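PDB 4C82: 2-c-methyl-d-erythritol 2,4-cyclodiphosphate synthase from Plasmodium falciparum, which probably catalyses the cyclisation of 4-diphosphocytidyl-2-C-methyl-D-erythritol 2-phosphate to 2-C-methyl-D-erythritol 2,4-cyclodiphosphate with release of CMP, in the non-mevalonate isoprenoid pathway. Local coordinates for residues 119-124 / 152-157. The protein carries 1 engineered substitution. Sequence-based numbering, arbitrary orientation.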
# COMPACT_ATOMS: atom_id res chain seq x y z
N VAL A 119 7.93 -6.54 9.35
CA VAL A 119 6.98 -6.71 8.23
C VAL A 119 5.60 -6.28 8.82
O VAL A 119 5.34 -6.56 9.97
CB VAL A 119 7.00 -8.15 7.71
CG1 VAL A 119 6.69 -9.12 8.85
CG2 VAL A 119 5.99 -8.34 6.51
N ASP A 120 4.79 -5.52 8.08
CA ASP A 120 3.46 -5.12 8.52
C ASP A 120 2.50 -5.61 7.38
O ASP A 120 2.72 -5.29 6.24
CB ASP A 120 3.41 -3.65 8.75
CG ASP A 120 2.07 -3.18 9.37
OD1 ASP A 120 1.33 -4.02 9.95
OD2 ASP A 120 1.80 -1.98 9.27
N ILE A 121 1.57 -6.47 7.75
CA ILE A 121 0.59 -7.18 6.90
C ILE A 121 -0.86 -6.71 7.18
O ILE A 121 -1.31 -6.73 8.30
CB ILE A 121 0.74 -8.69 7.22
CG1 ILE A 121 2.22 -9.11 6.96
CG2 ILE A 121 -0.17 -9.55 6.34
CD1 ILE A 121 2.74 -10.35 7.69
N ASN A 122 -1.59 -6.32 6.14
CA ASN A 122 -2.97 -5.85 6.25
C ASN A 122 -3.76 -6.83 5.44
O ASN A 122 -3.63 -6.85 4.19
CB ASN A 122 -3.07 -4.45 5.54
CG ASN A 122 -2.61 -3.31 6.44
OD1 ASN A 122 -3.00 -3.27 7.58
ND2 ASN A 122 -1.78 -2.39 5.93
N VAL A 123 -4.54 -7.65 6.11
CA VAL A 123 -5.44 -8.58 5.38
C VAL A 123 -6.79 -7.82 5.25
O VAL A 123 -7.33 -7.29 6.26
CB VAL A 123 -5.59 -9.84 6.24
CG1 VAL A 123 -6.52 -10.88 5.59
CG2 VAL A 123 -4.22 -10.40 6.60
N ILE A 124 -7.32 -7.72 4.03
CA ILE A 124 -8.57 -6.99 3.80
C ILE A 124 -9.55 -8.09 3.38
O ILE A 124 -9.46 -8.68 2.26
CB ILE A 124 -8.42 -5.90 2.71
CG1 ILE A 124 -7.16 -5.02 3.04
CG2 ILE A 124 -9.73 -5.07 2.59
CD1 ILE A 124 -6.87 -3.82 2.09
N ILE A 152 6.99 -8.71 13.54
CA ILE A 152 5.81 -9.04 12.72
C ILE A 152 4.55 -8.35 13.25
O ILE A 152 4.29 -8.26 14.47
CB ILE A 152 5.60 -10.56 12.63
CG1 ILE A 152 6.92 -11.25 12.22
CG2 ILE A 152 4.40 -10.93 11.74
CD1 ILE A 152 6.98 -12.69 12.67
N SER A 153 3.72 -7.87 12.31
CA SER A 153 2.42 -7.29 12.70
C SER A 153 1.45 -7.89 11.69
O SER A 153 1.80 -7.92 10.50
CB SER A 153 2.44 -5.81 12.49
OG SER A 153 1.07 -5.33 12.41
N VAL A 154 0.31 -8.42 12.13
CA VAL A 154 -0.66 -8.91 11.15
C VAL A 154 -1.99 -8.27 11.59
O VAL A 154 -2.38 -8.46 12.75
CB VAL A 154 -0.80 -10.45 11.09
CG1 VAL A 154 0.46 -11.17 10.69
CG2 VAL A 154 -1.26 -11.02 12.40
N LYS A 155 -2.66 -7.51 10.69
CA LYS A 155 -3.88 -6.77 11.01
C LYS A 155 -4.99 -7.13 10.02
O LYS A 155 -4.71 -7.32 8.83
CB LYS A 155 -3.69 -5.25 11.00
CG LYS A 155 -2.36 -4.73 11.50
CD LYS A 155 -2.35 -3.23 11.76
CE LYS A 155 -1.98 -2.39 10.54
NZ LYS A 155 -0.95 -2.90 9.61
N GLY A 156 -6.24 -7.18 10.50
CA GLY A 156 -7.37 -7.62 9.62
C GLY A 156 -8.29 -6.42 9.49
O GLY A 156 -8.45 -5.69 10.43
N LYS A 157 -8.81 -6.17 8.29
CA LYS A 157 -9.73 -5.08 8.13
C LYS A 157 -10.85 -5.60 7.34
O LYS A 157 -10.61 -6.18 6.30
CB LYS A 157 -9.07 -3.93 7.34
CG LYS A 157 -8.22 -2.99 8.26
CD LYS A 157 -9.14 -2.15 9.19
CE LYS A 157 -10.38 -1.59 8.43
NZ LYS A 157 -11.19 -0.60 9.21
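Asp120 OD1 is gripped from both faces of its carboxylate. Lys155 NZ makes a salt bridge to it at 2.6 Å, on the syn side but 27° out of the plane. Ser153 OG donates to the same oxygen from the opposite face, at 2.8 Å. The lysine chain, bent at chi3 (-88°) and again at chi4, curls back over the neighbouring strand and crosses the aspartate side chain at about a right angle. From there Lys155 NZ also reaches Asn122 OD1, 2.9 Å away, approaching from above the amide plane. Gln12 of the second subunit completes the cluster: its N donates to Asp120 OD2, and its O accepts from both Asn122 ND2 and Lys155 NZ.

Beneath these side chains the strands 119-124 and 152-157 run parallel, in register, as the two ends of a beta-alpha-beta unit with helix 134-145 between them. The ladder is straightest at Val123 N to Lys155 O (2.7 Å, 168° at the hydrogen) and weak at Ser153 N to Val119 O. On the other face, Ile121 CD1 lies against Val154 CG1 at 3.9 Å; this face is apolar and packed under helices 134-145 and 64-77. On the polar face the carboxylate beside the buried ammonium probably stabilises its charge, and the shared bonds to Gln12 of the second subunit tie this strand pair into the trimer.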